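PDB 4JA0: phosphoribosylaminoimidazole carboxylase from Bombyx mori, which catalyses, as the bifunctional enzyme PAICS, two steps of purine biosynthesis, probably the AIR carboxylase and SAICAR synthetase reactions. Local coordinates for residues S364-P369 with C374-Y379; V165-K170 with G203-A208; A387-G392 with G400-K405; S110-K113 with P119-F122. All coordinates share one frame; numbering follows the deposited sequence.

Contact 1: residues S364-P369 with C374-Y379; sequences SSLSVP and CATVIY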
loop_
_atom_site.group_PDB
_atom_site.type_symbol
_atom_site.label_atom_id
_atom_site.label_comp_id
_atom_site.label_asym_id
_atom_site.label_seq_id
_atom_site.Cartn_x
_atom_site.Cartn_y
_atom_site.Cartn_z
ATOM N N SER A 364 8.075 9.751 6.684
ATOM C CA SER A 364 9.322 10.233 7.282
ATOM C C SER A 364 9.083 11.584 7.926
ATOM O O SER A 364 9.850 12.002 8.785
ATOM C CB SER A 364 10.437 10.327 6.239
ATOM O OG SER A 364 10.106 11.209 5.180
ATOM N N SER A 365 8.035 12.269 7.458
ATOM C CA SER A 365 7.582 13.554 7.994
ATOM C C SER A 365 6.636 13.334 9.154
ATOM O O SER A 365 6.873 13.799 10.256
ATOM C CB SER A 365 6.862 14.353 6.920
ATOM O OG SER A 365 7.732 14.686 5.866
ATOM N N LEU A 366 5.556 12.608 8.897
ATOM C CA LEU A 366 4.676 12.123 9.954
ATOM C C LEU A 366 5.468 11.155 10.800
ATOM O O LEU A 366 6.637 10.891 10.503
ATOM C CB LEU A 366 3.510 11.372 9.337
ATOM C CG LEU A 366 2.707 12.051 8.233
ATOM C CD1 LEU A 366 1.943 10.992 7.436
ATOM C CD2 LEU A 366 1.747 13.048 8.844
ATOM N N SER A 367 4.866 10.636 11.859
ATOM C CA SER A 367 5.525 9.575 12.656
ATOM C C SER A 367 6.935 9.981 13.065
ATOM O O SER A 367 7.938 9.344 12.707
ATOM C CB SER A 367 5.528 8.181 11.974
ATOM O OG SER A 367 6.294 8.136 10.793
ATOM N N VAL A 368 6.984 11.074 13.804
ATOM C CA VAL A 368 8.217 11.539 14.388
ATOM C C VAL A 368 8.433 10.820 15.723
ATOM O O VAL A 368 7.507 10.229 16.279
ATOM C CB VAL A 368 8.124 13.061 14.622
ATOM C CG1 VAL A 368 8.262 13.812 13.308
ATOM C CG2 VAL A 368 6.810 13.394 15.305
ATOM N N PRO A 369 9.673 10.829 16.228
ATOM C CA PRO A 369 9.904 10.284 17.575
ATOM C C PRO A 369 9.142 11.051 18.652
ATOM O O PRO A 369 8.709 12.199 18.455
ATOM C CB PRO A 369 11.408 10.440 17.764
ATOM C CG PRO A 369 11.847 11.389 16.672
ATOM C CD PRO A 369 10.927 11.176 15.542
ATOM N N CYS A 374 6.743 18.580 15.376
ATOM C CA CYS A 374 6.699 18.777 13.946
ATOM C C CYS A 374 5.292 18.455 13.378
ATOM O O CYS A 374 4.693 17.423 13.723
ATOM C CB CYS A 374 7.769 17.880 13.312
ATOM S SG CYS A 374 8.351 18.523 11.769
ATOM N N ALA A 375 4.728 19.367 12.587
ATOM C CA ALA A 375 3.420 19.134 11.919
ATOM C C ALA A 375 3.636 19.015 10.410
ATOM O O ALA A 375 4.582 19.590 9.862
ATOM C CB ALA A 375 2.411 20.263 12.226
ATOM N N THR A 376 2.738 18.309 9.734
ATOM C CA THR A 376 2.919 18.000 8.323
ATOM C C THR A 376 1.741 18.480 7.460
ATOM O O THR A 376 0.537 18.389 7.828
ATOM C CB THR A 376 3.182 16.498 8.122
ATOM O OG1 THR A 376 4.367 16.113 8.846
ATOM C CG2 THR A 376 3.365 16.161 6.644
ATOM N N VAL A 377 2.124 19.022 6.310
ATOM C CA VAL A 377 1.224 19.614 5.335
ATOM C C VAL A 377 1.715 19.091 3.976
ATOM O O VAL A 377 2.878 18.696 3.856
ATOM C CB VAL A 377 1.319 21.154 5.448
ATOM C CG1 VAL A 377 1.588 21.799 4.103
ATOM C CG2 VAL A 377 0.104 21.751 6.116
ATOM N N ILE A 378 0.862 19.057 2.961
ATOM C CA ILE A 378 1.233 18.391 1.708
ATOM C C ILE A 378 1.289 19.291 0.448
ATOM O O ILE A 378 1.903 18.923 -0.570
ATOM C CB ILE A 378 0.334 17.161 1.515
ATOM C CG1 ILE A 378 1.113 15.896 1.828
ATOM C CG2 ILE A 378 -0.296 17.088 0.124
ATOM C CD1 ILE A 378 0.262 14.666 1.553
ATOM N N TYR A 379 0.676 20.472 0.529
ATOM C CA TYR A 379 0.694 21.436 -0.569
ATOM C C TYR A 379 1.357 22.744 -0.149
ATOM O O TYR A 379 1.219 23.176 0.999
ATOM C CB TYR A 379 -0.728 21.708 -1.070
ATOM C CG TYR A 379 -1.498 20.455 -1.359
ATOM C CD1 TYR A 379 -1.249 19.723 -2.515
ATOM C CD2 TYR A 379 -2.472 19.989 -0.475
ATOM C CE1 TYR A 379 -1.945 18.556 -2.790
ATOM C CE2 TYR A 379 -3.177 18.821 -0.741
ATOM C CZ TYR A 379 -2.904 18.109 -1.899
ATOM O OH TYR A 379 -3.586 16.948 -2.184
#
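Thr376 points its branched end at the backbone bend around Ser365 and Leu366, and both of its branches are used. OG1, set anti to the carbonyl carbon (chi1 -59°), lies 3.6 Å from Ser365 CB and about as near the carbonyl carbon of the same serine. The methyl CG2, the second branch, also reaches Ser365 CB, at 3.9 Å. Leu366 sets out away from the strand, yet its CD2 lies 3.8 Å from Thr376 CB, and the two side chains meet at about a right angle. Farther along, Val368 and Cys374 each point toward the opposing segment, CG1 of the valine meeting CB of the cysteine at 4.1 Å. The polar ends find partners elsewhere: Ser365 OG bonds to Asn334 ND2, and Thr376 OG1 makes a weak hydrogen bond with Asn350 ND2. An alanine in place of Thr376 would take away OG1 and CG2, and would probably leave a gap beside Ser365 CB and Leu366 CD2 and the Asn350 amide without its weak bond. In the AIR carboxylase part, strand 375-376 is the outermost of the parallel sheet within this chain, and Thr376 makes backbone hydrogen bonds to the second subunit. The strand pairs with strand 348-350, the loop 364-369 leads in from helix 358-361, and Val368 and Cys374 also touch helix 336-343; Leu366 meanwhile packs on Ile378 of the second subunit.

Contact 2: residues V165-K170 with G203-A208; sequences VDYMRK and GSIVLA. With SO4 (sulfate ion), chain H.
Ile205 O is joined to the phenol of Tyr167 through a single water, which donates to Ile205 O at 2.8 Å and accepts from Tyr167 OH at 3.0 Å. The water sits in the plane of the ring, at its edge. A sulfate ion, probably from the crystallisation liquor, occupies a different side: its O4 lies over one ring face of Tyr167, 3.1 Å above the plane and displaced toward the rim. The same ion is held by the strand, where Ile205 N donates to sulfate O1 at 3.2 Å in a nearly straight bond (171°). With CG anti to the backbone N (chi1 175°), the tyrosine ring is carried across to the strand. Direct contact is apolar and centres on Ile205. Its CG2 is 4.3 Å from Tyr167 CE2 and 4.0 Å from Met168 CG, and the bend at chi3 (-78°) of the methionine swings CE round to 4.1 Å from Ile205 CD1, the two chains crossing at about a right angle. A leucine at Tyr167 would lack the hydroxyl, and the water would probably lose its helix-side mate and the sulfate the flat face beneath it. In the SAICAR synthetase part, the contact sets helix 162-183 against strand 205-207, itself paired with strand 188-200, while Leu407 of helix 396-420 also packs on Tyr167.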
loop_
_atom_site.group_PDB
_atom_site.type_symbol
_atom_site.label_atom_id
_atom_site.label_comp_id
_atom_site.label_asym_id
_atom_site.label_seq_id
_atom_site.Cartn_x
_atom_site.Cartn_y
_atom_site.Cartn_z
ATOM N N VAL A 165 -26.897 39.384 -1.794
ATOM C CA VAL A 165 -27.188 39.551 -0.377
ATOM C C VAL A 165 -26.303 38.655 0.490
ATOM O O VAL A 165 -25.847 39.088 1.555
ATOM C CB VAL A 165 -28.682 39.318 -0.086
ATOM C CG1 VAL A 165 -28.940 39.128 1.409
ATOM C CG2 VAL A 165 -29.499 40.481 -0.661
ATOM N N ASP A 166 -26.029 37.433 0.025
ATOM C CA ASP A 166 -25.127 36.533 0.748
ATOM C C ASP A 166 -23.765 37.194 0.906
ATOM O O ASP A 166 -23.244 37.279 2.016
ATOM C CB ASP A 166 -24.974 35.177 0.039
ATOM C CG ASP A 166 -26.208 34.261 0.207
ATOM O OD1 ASP A 166 -26.951 34.421 1.208
ATOM O OD2 ASP A 166 -26.446 33.396 -0.683
ATOM N N TYR A 167 -23.227 37.724 -0.186
ATOM C CA TYR A 167 -21.928 38.386 -0.154
ATOM C C TYR A 167 -21.872 39.558 0.844
ATOM O O TYR A 167 -20.895 39.703 1.591
ATOM C CB TYR A 167 -21.557 38.887 -1.547
ATOM C CG TYR A 167 -20.285 39.679 -1.571
ATOM C CD1 TYR A 167 -19.068 39.041 -1.621
ATOM C CD2 TYR A 167 -20.303 41.063 -1.517
ATOM C CE1 TYR A 167 -17.887 39.760 -1.636
ATOM C CE2 TYR A 167 -19.124 41.799 -1.526
ATOM C CZ TYR A 167 -17.917 41.136 -1.587
ATOM O OH TYR A 167 -16.726 41.832 -1.603
ATOM N N MET A 168 -22.914 40.393 0.836
ATOM C CA MET A 168 -22.976 41.579 1.698
ATOM C C MET A 168 -23.170 41.221 3.175
ATOM O O MET A 168 -22.677 41.920 4.055
ATOM C CB MET A 168 -24.045 42.551 1.208
ATOM C CG MET A 168 -23.641 43.288 -0.063
ATOM S SD MET A 168 -24.859 44.485 -0.677
ATOM C CE MET A 168 -26.075 43.436 -1.475
ATOM N N ARG A 169 -23.882 40.133 3.450
ATOM C CA ARG A 169 -23.992 39.687 4.823
ATOM C C ARG A 169 -22.638 39.246 5.265
ATOM O O ARG A 169 -22.159 39.658 6.310
ATOM C CB ARG A 169 -24.949 38.521 4.978
ATOM C CG ARG A 169 -25.115 38.040 6.420
ATOM C CD ARG A 169 -25.355 36.532 6.505
ATOM N NE ARG A 169 -26.125 36.048 5.352
ATOM C CZ ARG A 169 -25.646 35.234 4.413
ATOM N NH1 ARG A 169 -24.415 34.755 4.505
ATOM N NH2 ARG A 169 -26.406 34.870 3.396
ATOM N N LYS A 170 -21.997 38.426 4.448
ATOM C CA LYS A 170 -20.700 37.894 4.820
ATOM C C LYS A 170 -19.664 39.007 4.929
ATOM O O LYS A 170 -18.854 39.015 5.862
ATOM C CB LYS A 170 -20.258 36.803 3.843
ATOM C CG LYS A 170 -21.041 35.474 3.968
ATOM C CD LYS A 170 -20.416 34.412 3.110
ATOM C CE LYS A 170 -20.729 34.669 1.665
ATOM N NZ LYS A 170 -19.904 33.862 0.719
ATOM N N GLY A 203 -20.151 46.434 -12.418
ATOM C CA GLY A 203 -21.065 45.479 -11.816
ATOM C C GLY A 203 -20.583 44.826 -10.523
ATOM O O GLY A 203 -21.126 43.798 -10.110
ATOM N N SER A 204 -19.546 45.397 -9.904
ATOM C CA SER A 204 -18.970 44.862 -8.663
ATOM C C SER A 204 -19.456 45.595 -7.407
ATOM O O SER A 204 -19.571 46.822 -7.384
ATOM C CB SER A 204 -17.424 44.846 -8.736
ATOM O OG SER A 204 -16.956 43.926 -9.722
ATOM N N ILE A 205 -19.719 44.844 -6.347
ATOM C CA ILE A 205 -20.208 45.443 -5.112
ATOM C C ILE A 205 -19.062 45.948 -4.236
ATOM O O ILE A 205 -18.200 45.176 -3.805
ATOM C CB ILE A 205 -21.080 44.449 -4.318
ATOM C CG1 ILE A 205 -22.309 44.065 -5.135
ATOM C CG2 ILE A 205 -21.516 45.060 -2.987
ATOM C CD1 ILE A 205 -23.257 43.150 -4.395
ATOM N N VAL A 206 -19.058 47.245 -3.961
ATOM C CA VAL A 206 -17.972 47.817 -3.180
ATOM C C VAL A 206 -18.497 48.401 -1.864
ATOM O O VAL A 206 -19.643 48.861 -1.797
ATOM C CB VAL A 206 -17.181 48.889 -3.996
ATOM C CG1 VAL A 206 -16.557 48.274 -5.255
ATOM C CG2 VAL A 206 -18.081 50.023 -4.383
ATOM N N LEU A 207 -17.678 48.335 -0.814
ATOM C CA LEU A 207 -17.993 49.001 0.455
ATOM C C LEU A 207 -17.799 50.485 0.213
ATOM O O LEU A 207 -16.697 50.915 -0.151
ATOM C CB LEU A 207 -17.061 48.510 1.556
ATOM C CG LEU A 207 -17.199 49.240 2.877
ATOM C CD1 LEU A 207 -18.508 48.891 3.540
ATOM C CD2 LEU A 207 -16.033 48.894 3.779
ATOM N N ALA A 208 -18.838 51.284 0.421
ATOM C CA ALA A 208 -18.836 52.560 -0.271
ATOM C C ALA A 208 -19.238 53.824 0.466
ATOM O O ALA A 208 -19.115 54.923 -0.094
ATOM C CB ALA A 208 -19.675 52.422 -1.518
HETATM S S SO4 H . -17.682 41.341 -5.781
HETATM O O1 SO4 H . -18.946 41.730 -6.408
HETATM O O2 SO4 H . -16.864 40.625 -6.758
HETATM O O3 SO4 H . -16.937 42.521 -5.285
HETATM O O4 SO4 H . -18.022 40.423 -4.694
HETATM O O HOH W 1 -16.908 44.838 -1.392
#

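Contact 3: residues A387-G392 with G400-K405; sequences AAQIIG and GRLRSK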
loop_
_atom_site.group_PDB
_atom_site.type_symbol
_atom_site.label_atom_id
_atom_site.label_comp_id
_atom_site.label_asym_id
_atom_site.label_seq_id
_atom_site.Cartn_x
_atom_site.Cartn_y
_atom_site.Cartn_z
ATOM N N ALA A 387 1.436 28.848 8.280
ATOM C CA ALA A 387 2.348 29.869 8.781
ATOM C C ALA A 387 1.597 31.173 9.025
ATOM O O ALA A 387 1.790 31.840 10.055
ATOM C CB ALA A 387 3.492 30.077 7.803
ATOM N N ALA A 388 0.740 31.536 8.077
ATOM C CA ALA A 388 -0.085 32.738 8.224
ATOM C C ALA A 388 -1.026 32.665 9.422
ATOM O O ALA A 388 -1.110 33.611 10.207
ATOM C CB ALA A 388 -0.876 33.007 6.954
ATOM N N GLN A 389 -1.689 31.525 9.581
ATOM C CA GLN A 389 -2.628 31.341 10.678
ATOM C C GLN A 389 -1.920 31.439 12.027
ATOM O O GLN A 389 -2.490 31.954 12.994
ATOM C CB GLN A 389 -3.361 29.997 10.538
ATOM C CG GLN A 389 -4.413 29.976 9.424
ATOM C CD GLN A 389 -4.880 28.570 9.031
ATOM O OE1 GLN A 389 -4.251 27.563 9.366
ATOM N NE2 GLN A 389 -5.981 28.507 8.292
ATOM N N ILE A 390 -0.664 31.003 12.074
ATOM C CA ILE A 390 0.114 31.053 13.310
ATOM C C ILE A 390 0.503 32.495 13.654
ATOM O O ILE A 390 0.345 32.941 14.793
ATOM C CB ILE A 390 1.385 30.181 13.199
ATOM C CG1 ILE A 390 0.999 28.696 13.212
ATOM C CG2 ILE A 390 2.351 30.475 14.347
ATOM C CD1 ILE A 390 2.091 27.764 12.846
ATOM N N ILE A 391 1.019 33.203 12.652
ATOM C CA ILE A 391 1.434 34.589 12.781
ATOM C C ILE A 391 0.238 35.580 12.910
ATOM O O ILE A 391 0.347 36.672 13.513
ATOM C CB ILE A 391 2.359 34.908 11.619
ATOM C CG1 ILE A 391 3.639 34.103 11.807
ATOM C CG2 ILE A 391 2.673 36.373 11.537
ATOM C CD1 ILE A 391 4.612 34.253 10.689
ATOM N N GLY A 392 -0.901 35.193 12.338
ATOM C CA GLY A 392 -2.112 35.969 12.461
ATOM C C GLY A 392 -2.611 36.080 13.891
ATOM O O GLY A 392 -3.443 36.948 14.203
ATOM N N GLY A 400 -6.888 39.096 9.134
ATOM C CA GLY A 400 -7.896 39.659 8.256
ATOM C C GLY A 400 -7.800 39.048 6.864
ATOM O O GLY A 400 -8.801 38.560 6.313
ATOM N N ARG A 401 -6.588 39.026 6.307
ATOM C CA ARG A 401 -6.377 38.549 4.932
ATOM C C ARG A 401 -6.738 37.096 4.717
ATOM O O ARG A 401 -7.135 36.717 3.619
ATOM C CB ARG A 401 -4.933 38.791 4.468
ATOM C CG ARG A 401 -4.590 40.265 4.317
ATOM C CD ARG A 401 -3.471 40.469 3.303
ATOM N NE ARG A 401 -2.626 41.612 3.642
ATOM C CZ ARG A 401 -1.709 42.147 2.837
ATOM N NH1 ARG A 401 -1.506 41.656 1.620
ATOM N NH2 ARG A 401 -0.994 43.186 3.252
ATOM N N LEU A 402 -6.588 36.288 5.760
ATOM C CA LEU A 402 -7.020 34.902 5.717
ATOM C C LEU A 402 -8.540 34.837 5.594
ATOM O O LEU A 402 -9.072 34.070 4.793
ATOM C CB LEU A 402 -6.554 34.161 6.966
ATOM C CG LEU A 402 -5.045 33.864 7.088
ATOM C CD1 LEU A 402 -4.697 33.395 8.491
ATOM C CD2 LEU A 402 -4.574 32.841 6.068
ATOM N N ARG A 403 -9.249 35.659 6.368
ATOM C CA ARG A 403 -10.708 35.647 6.317
ATOM C C ARG A 403 -11.213 36.194 5.009
ATOM O O ARG A 403 -12.217 35.721 4.473
ATOM C CB ARG A 403 -11.305 36.437 7.457
ATOM C CG ARG A 403 -10.846 35.984 8.806
ATOM C CD ARG A 403 -11.934 36.185 9.847
ATOM N NE ARG A 403 -12.591 34.926 10.173
ATOM C CZ ARG A 403 -13.425 34.763 11.192
ATOM N NH1 ARG A 403 -13.692 35.779 11.986
ATOM N NH2 ARG A 403 -13.980 33.586 11.424
ATOM N N SER A 404 -10.498 37.172 4.477
ATOM C CA SER A 404 -10.879 37.773 3.217
ATOM C C SER A 404 -10.717 36.759 2.092
ATOM O O SER A 404 -11.537 36.666 1.176
ATOM C CB SER A 404 -10.021 39.019 2.973
ATOM O OG SER A 404 -10.313 39.627 1.730
ATOM N N LYS A 405 -9.679 35.948 2.194
ATOM C CA LYS A 405 -9.440 34.939 1.186
ATOM C C LYS A 405 -10.577 33.895 1.156
ATOM O O LYS A 405 -11.007 33.460 0.084
ATOM C CB LYS A 405 -8.094 34.275 1.456
ATOM C CG LYS A 405 -7.678 33.255 0.412
ATOM C CD LYS A 405 -7.012 32.043 1.054
ATOM C CE LYS A 405 -6.750 30.980 0.010
ATOM N NZ LYS A 405 -5.950 31.557 -1.110
#
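The carboxamide of Gln389 is the one flat group among the touching side chains, and it presses neither face nor edge on Leu402: its carbon CD stays 4.9 Å from Leu402 CD1. The aliphatic stem of Gln389 does the touching instead, with CG 3.6 Å from Leu402 CD1, and the two side chains cross at about a right angle. The leucine comes in end-on and divides its fork between neighbouring residues of the facing helix. CD1 reaches the Gln389 stem and backbone, 3.6 Å from Gln389 CA, while CD2 rests 3.8 Å from Ala388 CB. An extended leucine chain, with CG anti to the carbonyl carbon (chi1 -71°) and chi2 at 168°, carries both methyls across to these partners. All three touching residues are buried, and Leu402 provides the larger share of the surface that meets. In the AIR carboxylase part the contact joins helix 380-391 to helix 396-420, which follows after a short connection. Leu292 packs on both Ala388 and Leu402, and Ser345 of the second subunit on both Gln389 and Leu402. Ile391, on another side of its helix, packs on strands 267-273 and 323-329 of the parallel sheet.

Contact 4: residues S110-K113 with P119-F122; sequences SFLK and PEGF. With SO4 (sulfate ion), chain J.
Leu112 CA, in the short helix 110-114, lies 6.9 Å from Glu120 CA, where Pro119 to Phe122 form a type II beta turn closed by Phe122 N donating to Pro119 O. Gly121 takes the third position of the turn with phi at 98°, where a side chain would collide with the preceding carbonyl oxygen; this suits glycine. Leu112 lays its two methyls on the turn: CD1 is 3.8 Å from Glu120 CB and near its CG, and CD2 is 3.8 Å from Glu120 N, so one branch meets the side chain and the other the backbone. The two side chains cross obliquely. Helix and turn both lie in the connection between strands 100-104 and 123-132, neighbours in the antiparallel sheet of the SAICAR synthetase part. Extended, with CG anti to the backbone N (chi1 -173°), the Glu120 chain passes Leu112 and brings OE1 to a salt bridge with Lys224 and a hydrogen bond with Thr108. Beside Ser110 a sulfate ion, probably from the crystallisation liquor, receives a hydrogen bond from Ser110 OG to its O3 at 2.8 Å and another from Arg104. Phe111 meets Phe124 of strand 123-132 edge to face.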
loop_
_atom_site.group_PDB
_atom_site.type_symbol
_atom_site.label_atom_id
_atom_site.label_comp_id
_atom_site.label_asym_id
_atom_site.label_seq_id
_atom_site.Cartn_x
_atom_site.Cartn_y
_atom_site.Cartn_z
ATOM N N SER A 110 -31.250 50.270 19.907
ATOM C CA SER A 110 -32.620 50.045 19.496
ATOM C C SER A 110 -32.988 48.559 19.476
ATOM O O SER A 110 -34.177 48.220 19.481
ATOM C CB SER A 110 -32.857 50.654 18.108
ATOM O OG SER A 110 -32.608 49.697 17.081
ATOM N N PHE A 111 -31.982 47.681 19.476
ATOM C CA PHE A 111 -32.219 46.227 19.433
ATOM C C PHE A 111 -32.983 45.764 20.664
ATOM O O PHE A 111 -33.827 44.865 20.574
ATOM C CB PHE A 111 -30.900 45.456 19.320
ATOM C CG PHE A 111 -31.069 43.966 19.165
ATOM C CD1 PHE A 111 -30.989 43.374 17.908
ATOM C CD2 PHE A 111 -31.288 43.149 20.272
ATOM C CE1 PHE A 111 -31.125 42.001 17.758
ATOM C CE2 PHE A 111 -31.436 41.771 20.127
ATOM C CZ PHE A 111 -31.357 41.198 18.870
ATOM N N LEU A 112 -32.667 46.379 21.805
ATOM C CA LEU A 112 -33.275 46.023 23.080
ATOM C C LEU A 112 -34.778 46.312 23.048
ATOM O O LEU A 112 -35.592 45.527 23.554
ATOM C CB LEU A 112 -32.597 46.797 24.222
ATOM C CG LEU A 112 -31.098 46.552 24.457
ATOM C CD1 LEU A 112 -30.546 47.418 25.585
ATOM C CD2 LEU A 112 -30.815 45.068 24.723
ATOM N N LYS A 113 -35.141 47.428 22.423
ATOM C CA LYS A 113 -36.544 47.796 22.309
ATOM C C LYS A 113 -37.253 46.824 21.370
ATOM O O LYS A 113 -38.342 46.355 21.666
ATOM C CB LYS A 113 -36.697 49.249 21.822
ATOM N N PRO A 119 -31.389 41.014 27.652
ATOM C CA PRO A 119 -30.700 42.055 28.432
ATOM C C PRO A 119 -29.536 42.705 27.699
ATOM O O PRO A 119 -28.917 42.087 26.821
ATOM C CB PRO A 119 -30.185 41.288 29.651
ATOM C CG PRO A 119 -29.984 39.908 29.162
ATOM C CD PRO A 119 -31.071 39.659 28.138
ATOM N N GLU A 120 -29.260 43.959 28.047
ATOM C CA GLU A 120 -28.129 44.680 27.479
ATOM C C GLU A 120 -26.860 43.902 27.782
ATOM O O GLU A 120 -26.675 43.427 28.904
ATOM C CB GLU A 120 -28.023 46.099 28.044
ATOM C CG GLU A 120 -26.947 46.943 27.341
ATOM C CD GLU A 120 -26.896 48.395 27.809
ATOM O OE1 GLU A 120 -27.133 49.292 26.969
ATOM O OE2 GLU A 120 -26.617 48.632 29.009
ATOM N N GLY A 121 -26.016 43.728 26.767
ATOM C CA GLY A 121 -24.752 43.029 26.923
ATOM C C GLY A 121 -24.804 41.572 26.497
ATOM O O GLY A 121 -23.770 40.905 26.508
ATOM N N PHE A 122 -25.988 41.088 26.101
ATOM C CA PHE A 122 -26.138 39.731 25.570
ATOM C C PHE A 122 -25.306 39.557 24.319
ATOM O O PHE A 122 -25.479 40.308 23.350
ATOM C CB PHE A 122 -27.594 39.423 25.247
ATOM C CG PHE A 122 -27.805 38.080 24.599
ATOM C CD1 PHE A 122 -28.146 36.970 25.361
ATOM C CD2 PHE A 122 -27.675 37.924 23.226
ATOM C CE1 PHE A 122 -28.355 35.721 24.768
ATOM C CE2 PHE A 122 -27.875 36.680 22.629
ATOM C CZ PHE A 122 -28.228 35.584 23.404
HETATM S S SO4 J . -29.477 50.835 16.961
HETATM O O1 SO4 J . -29.813 52.160 17.474
HETATM O O2 SO4 J . -29.754 49.892 18.037
HETATM O O3 SO4 J . -30.295 50.527 15.784
HETATM O O4 SO4 J . -28.059 50.744 16.597
#

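From the N terminus, contact 4 comes first and spans five residues between segments 110-113 and 119-122, ahead of strand 123-132. Contact 2 follows in the same SAICAR synthetase range and spans 32 residues, bringing strand 205-207 back against helix 162-183. Contacts 1 and 3, in the AIR carboxylase range, close four- and seven-residue connections, and strand 375-376 of contact 1 is followed, after three residues, by helix 380-391 of contact 3. All four lie in series; none nests or crosses. Contacts 2 and 3 come within about 8 Å (nearest atoms), and helix 396-420, a partner in contact 3, also reaches the helix of contact 2. Contacts 1 and 3 both touch the second subunit.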